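Local coordinates for protein amino acid amide racemase (Ochrobactrum anthropi, PDB 6GIO) that belongs to the class-III aminotransferase family of PLP-dependent enzymes and holds pyridoxal-5'-phosphate in its pocket, at residues Ser27-Lys32 with Ile37-Arg42; Gly33-Glu38 with Ser43-Ser48. All coordinates share one frame; numbering follows the deposited sequence.

Interaction 1. Residues Ser27-Lys32 with Ile37-Arg42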
loop_
_atom_site.group_PDB
_atom_site.type_symbol
_atom_site.label_atom_id
_atom_site.label_comp_id
_atom_site.label_asym_id
_atom_site.label_seq_id
_atom_site.Cartn_x
_atom_site.Cartn_y
_atom_site.Cartn_z
ATOM N N SER C 27 4.243 -3.781 -23.391
ATOM C CA SER C 27 5.169 -4.279 -22.382
ATOM C C SER C 27 6.350 -3.315 -22.442
ATOM O O SER C 27 6.896 -3.067 -23.526
ATOM C CB SER C 27 5.557 -5.741 -22.710
ATOM O OG SER C 27 4.366 -6.520 -22.751
ATOM N N LEU C 28 6.732 -2.762 -21.286
ATOM C CA LEU C 28 7.553 -1.542 -21.217
ATOM C C LEU C 28 8.988 -1.712 -20.758
ATOM O O LEU C 28 9.270 -2.435 -19.825
ATOM C CB LEU C 28 6.884 -0.494 -20.297
ATOM C CG LEU C 28 5.464 -0.044 -20.662
ATOM C CD1 LEU C 28 4.875 0.843 -19.549
ATOM C CD2 LEU C 28 5.440 0.677 -22.007
ATOM N N ILE C 29 9.895 -0.975 -21.393
ATOM C CA ILE C 29 11.282 -0.873 -20.914
ATOM C C ILE C 29 11.686 0.544 -20.488
ATOM O O ILE C 29 12.743 0.745 -19.876
ATOM C CB ILE C 29 12.293 -1.375 -21.964
ATOM C CG1 ILE C 29 12.267 -0.492 -23.210
ATOM C CG2 ILE C 29 12.014 -2.827 -22.316
ATOM C CD1 ILE C 29 13.400 -0.807 -24.178
ATOM N N GLY C 30 10.898 1.537 -20.841
ATOM C CA GLY C 30 11.208 2.883 -20.413
ATOM C C GLY C 30 10.068 3.829 -20.661
ATOM O O GLY C 30 8.941 3.397 -20.925
ATOM N N GLY C 31 10.381 5.115 -20.601
ATOM C CA GLY C 31 9.399 6.198 -20.730
ATOM C C GLY C 31 10.073 7.551 -20.766
ATOM O O GLY C 31 11.117 7.769 -20.101
ATOM N N LYS C 32 9.474 8.479 -21.514
ATOM C CA LYS C 32 10.082 9.782 -21.741
ATOM C C LYS C 32 9.050 10.792 -22.149
ATOM O O LYS C 32 8.407 10.653 -23.208
ATOM C CB LYS C 32 11.173 9.701 -22.825
ATOM C CG LYS C 32 11.962 10.989 -22.982
ATOM C CD LYS C 32 12.677 11.061 -24.325
ATOM C CE LYS C 32 13.363 12.412 -24.503
ATOM N NZ LYS C 32 14.827 12.234 -24.708
ATOM N N ILE C 37 8.016 3.610 -23.698
ATOM C CA ILE C 37 8.856 2.849 -24.637
ATOM C C ILE C 37 8.597 1.359 -24.522
ATOM O O ILE C 37 8.823 0.746 -23.488
ATOM C CB ILE C 37 10.370 3.099 -24.409
ATOM C CG1 ILE C 37 10.654 4.573 -24.185
ATOM C CG2 ILE C 37 11.183 2.486 -25.555
ATOM C CD1 ILE C 37 10.226 5.501 -25.289
ATOM N N GLU C 38 8.088 0.789 -25.588
ATOM C CA GLU C 38 7.847 -0.644 -25.648
ATOM C C GLU C 38 9.166 -1.349 -25.815
ATOM O O GLU C 38 10.096 -0.791 -26.389
ATOM C CB GLU C 38 6.917 -0.969 -26.822
ATOM C CG GLU C 38 6.589 -2.447 -26.986
ATOM C CD GLU C 38 5.282 -2.720 -27.749
ATOM O OE1 GLU C 38 4.945 -1.945 -28.681
ATOM O OE2 GLU C 38 4.601 -3.723 -27.395
ATOM N N GLU C 39 9.262 -2.559 -25.299
ATOM C CA GLU C 39 10.373 -3.434 -25.636
ATOM C C GLU C 39 10.533 -3.480 -27.170
ATOM O O GLU C 39 9.548 -3.512 -27.912
ATOM C CB GLU C 39 10.149 -4.829 -25.060
ATOM C CG GLU C 39 11.350 -5.774 -25.237
ATOM C CD GLU C 39 11.086 -7.150 -24.675
ATOM O OE1 GLU C 39 10.035 -7.754 -25.027
ATOM O OE2 GLU C 39 11.915 -7.624 -23.869
ATOM N N GLY C 40 11.773 -3.461 -27.641
ATOM C CA GLY C 40 12.039 -3.289 -29.066
ATOM C C GLY C 40 12.219 -1.807 -29.428
ATOM O O GLY C 40 12.785 -1.493 -30.455
ATOM N N GLY C 41 11.752 -0.874 -28.599
ATOM C CA GLY C 41 12.071 0.521 -28.799
ATOM C C GLY C 41 10.961 1.423 -29.304
ATOM O O GLY C 41 11.125 2.641 -29.317
ATOM N N ARG C 42 9.817 0.884 -29.694
ATOM C CA ARG C 42 8.758 1.746 -30.270
ATOM C C ARG C 42 8.232 2.697 -29.181
ATOM O O ARG C 42 8.041 2.295 -28.043
ATOM C CB ARG C 42 7.634 0.892 -30.832
ATOM C CG ARG C 42 6.678 1.603 -31.795
ATOM C CD ARG C 42 5.757 0.605 -32.512
ATOM N NE ARG C 42 4.963 -0.207 -31.579
ATOM C CZ ARG C 42 3.671 -0.025 -31.277
ATOM N NH1 ARG C 42 2.963 0.945 -31.826
ATOM N NH2 ARG C 42 3.072 -0.834 -30.407
#
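Ile29 and Gly30 both face Ile37 across an antiparallel hairpin, and backbone hydrogen bonds set the pairing. Ile37 N gives its hydrogen to Gly30 O (2.9 Å), and Ile29 N donates to Ile37 O (2.9 Å). Gly30 N adds a weak bond to the same Ile37 O, which makes the pairing a classic beta bulge. Beyond it, Glu39 N donates to Ser27 O (3.0 Å).

Apolar contacts are carried by the two isoleucines. Ile37 lays CG1 over the peptide of the glycine pair, 3.6 Å from Gly31 N, while its CG2 branch meets Ile29 CG1 (3.9 Å). Ile29 CG2 rests on Glu39 CA (3.8 Å), the two side chains crossing at about a right angle.

The charged groups turn to other partners. Glu38, with CG anti to the backbone N (chi1 -180°), sends OE1 to Arg42 NH2 in a 2.8 Å salt bridge across the type II turn Glu38-Gly41; its OE2 binds Tyr380 OH, and Glu39 OE1 takes Leu7 N. Backbone bonds thus fix the register, the isoleucines add apolar packing, and the carboxylates tie the turn to Tyr380 and Leu7.

Interaction 2. Residues Gly33-Glu38 with Ser43-Ser48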
loop_
_atom_site.group_PDB
_atom_site.type_symbol
_atom_site.label_atom_id
_atom_site.label_comp_id
_atom_site.label_asym_id
_atom_site.label_seq_id
_atom_site.Cartn_x
_atom_site.Cartn_y
_atom_site.Cartn_z
ATOM N N GLY C 33 8.911 11.830 -21.313
ATOM C CA GLY C 33 7.893 12.821 -21.515
ATOM C C GLY C 33 6.547 12.182 -21.357
ATOM O O GLY C 33 6.286 11.427 -20.413
ATOM N N ASN C 34 5.683 12.459 -22.309
ATOM C CA ASN C 34 4.376 11.845 -22.335
ATOM C C ASN C 34 4.382 10.539 -23.155
ATOM O O ASN C 34 3.316 10.053 -23.535
ATOM C CB ASN C 34 3.369 12.861 -22.874
ATOM C CG ASN C 34 3.385 14.174 -22.079
ATOM O OD1 ASN C 34 3.533 14.174 -20.862
ATOM N ND2 ASN C 34 3.298 15.291 -22.777
ATOM N N ARG C 35 5.548 9.959 -23.425
ATOM C CA ARG C 35 5.584 8.695 -24.216
ATOM C C ARG C 35 6.155 7.526 -23.437
ATOM O O ARG C 35 6.972 7.730 -22.540
ATOM C CB ARG C 35 6.389 8.883 -25.509
ATOM C CG ARG C 35 6.019 10.135 -26.320
ATOM C CD ARG C 35 6.723 10.150 -27.678
ATOM N NE ARG C 35 6.084 9.190 -28.566
ATOM C CZ ARG C 35 5.004 9.452 -29.310
ATOM N NH1 ARG C 35 4.498 8.489 -30.067
ATOM N NH2 ARG C 35 4.446 10.662 -29.320
ATOM N N LEU C 36 5.709 6.305 -23.766
ATOM C CA LEU C 36 6.177 5.093 -23.124
ATOM C C LEU C 36 6.950 4.276 -24.148
ATOM O O LEU C 36 6.581 4.250 -25.328
ATOM C CB LEU C 36 5.019 4.254 -22.563
ATOM C CG LEU C 36 4.334 4.914 -21.353
ATOM C CD1 LEU C 36 3.030 4.205 -21.046
ATOM C CD2 LEU C 36 5.247 4.953 -20.128
ATOM N N ILE C 37 8.016 3.610 -23.698
ATOM C CA ILE C 37 8.856 2.849 -24.637
ATOM C C ILE C 37 8.597 1.359 -24.522
ATOM O O ILE C 37 8.823 0.746 -23.488
ATOM C CB ILE C 37 10.370 3.099 -24.409
ATOM C CG1 ILE C 37 10.654 4.573 -24.185
ATOM C CG2 ILE C 37 11.183 2.486 -25.555
ATOM C CD1 ILE C 37 10.226 5.501 -25.289
ATOM N N GLU C 38 8.088 0.789 -25.588
ATOM C CA GLU C 38 7.847 -0.644 -25.648
ATOM C C GLU C 38 9.166 -1.349 -25.815
ATOM O O GLU C 38 10.096 -0.791 -26.389
ATOM C CB GLU C 38 6.917 -0.969 -26.822
ATOM C CG GLU C 38 6.589 -2.447 -26.986
ATOM C CD GLU C 38 5.282 -2.720 -27.749
ATOM O OE1 GLU C 38 4.945 -1.945 -28.681
ATOM O OE2 GLU C 38 4.601 -3.723 -27.395
ATOM N N SER C 43 8.007 3.942 -29.549
ATOM C CA SER C 43 7.620 4.998 -28.617
ATOM C C SER C 43 6.123 5.271 -28.685
ATOM O O SER C 43 5.648 5.791 -29.678
ATOM C CB SER C 43 8.390 6.268 -28.955
ATOM O OG SER C 43 7.773 7.420 -28.401
ATOM N N ILE C 44 5.393 4.980 -27.608
ATOM C CA ILE C 44 3.919 5.031 -27.608
ATOM C C ILE C 44 3.413 6.265 -26.865
ATOM O O ILE C 44 3.867 6.545 -25.781
ATOM C CB ILE C 44 3.355 3.798 -26.902
ATOM C CG1 ILE C 44 3.963 2.518 -27.496
ATOM C CG2 ILE C 44 1.818 3.764 -26.955
ATOM C CD1 ILE C 44 3.731 2.347 -28.974
ATOM N N LEU C 45 2.461 6.987 -27.445
ATOM C CA LEU C 45 1.874 8.149 -26.776
ATOM C C LEU C 45 0.978 7.680 -25.619
ATOM O O LEU C 45 0.072 6.892 -25.819
ATOM C CB LEU C 45 1.094 9.012 -27.775
ATOM C CG LEU C 45 0.389 10.233 -27.150
ATOM C CD1 LEU C 45 1.344 11.163 -26.410
ATOM C CD2 LEU C 45 -0.384 11.035 -28.191
ATOM N N ASP C 46 1.226 8.174 -24.405
ATOM C CA ASP C 46 0.487 7.684 -23.266
ATOM C C ASP C 46 -0.709 8.552 -22.961
ATOM O O ASP C 46 -0.595 9.577 -22.311
ATOM C CB ASP C 46 1.346 7.514 -22.006
ATOM C CG ASP C 46 0.559 6.803 -20.859
ATOM O OD1 ASP C 46 -0.300 5.941 -21.195
ATOM O OD2 ASP C 46 0.794 7.108 -19.651
ATOM N N LEU C 47 -1.876 8.069 -23.372
ATOM C CA LEU C 47 -3.142 8.711 -23.008
ATOM C C LEU C 47 -3.774 8.099 -21.752
ATOM O O LEU C 47 -4.775 8.601 -21.246
ATOM C CB LEU C 47 -4.088 8.599 -24.180
ATOM C CG LEU C 47 -3.525 9.127 -25.501
ATOM C CD1 LEU C 47 -4.465 8.786 -26.652
ATOM C CD2 LEU C 47 -3.299 10.625 -25.393
ATOM N N SER C 48 -3.171 7.032 -21.247
ATOM C CA SER C 48 -3.598 6.408 -20.004
ATOM C C SER C 48 -3.078 7.034 -18.714
ATOM O O SER C 48 -3.707 6.847 -17.681
ATOM C CB SER C 48 -3.236 4.920 -20.014
ATOM O OG SER C 48 -1.893 4.688 -19.667
#
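Arg35 folds over Ser43 and Leu45 on one face of the strand pair, while Leu36 packs against Asp46 on the other. The Leu36 side is the tightly packed one: CD1 lies 3.6 Å from Asp46 CG, and Gly76 and Tyr82 of the second subunit close in on Leu36 and Asp46 respectively. Asp46 OD1 accepts from Ser48 N above the carboxylate plane, an Asx turn that follows the strand; the same oxygen takes Ser48 OG on its syn lone pair, and OD2 is bound by Tyr58 OH.

The strands form a regular antiparallel beta hairpin, part of the mixed sheet that continues through strand 384-389. Its hydrogen-bonded pair joins Leu36 N to Ile44 O and Ile44 N to Leu36 O, both 2.7 Å, and Asp46 N reaches Asn34 O (2.9 Å).

The opposite face is looser and partly exposed at Arg35, Ile37 and Ser43. A bend at chi3 (75°) brings the guanidinium back over the neighbouring strand, where NH1 donates to Ser43 O (3.0 Å) in the guanidinium plane. Leu45 N sits over one guanidinium face, toward its rim. NH2 forms a salt bridge with Glu411 of helix 406-424, while Ile37 CD1 only grazes Ser43 CB at 4.2 Å.

In the fold
Interactions 1 and 2 are consecutive hairpins in one antiparallel meander, with centres about 8 Å apart. Strand 35-38 is the middle strand: it pairs with 28-32 in interaction 1 and with 43-46 in interaction 2, and Ile37 and Glu38 belong to both. Leu28 CD2 packs on Leu36 CB (3.6 Å), joining the two contacts through their side chains. The meander forms one margin of a seven-stranded mixed sheet, with 28-32 outermost within the chain and 43-46 passing the sheet on to strand 384-389. Both contacts touch the second subunit, so this N-terminal part of the chain contributes to the dimer interface.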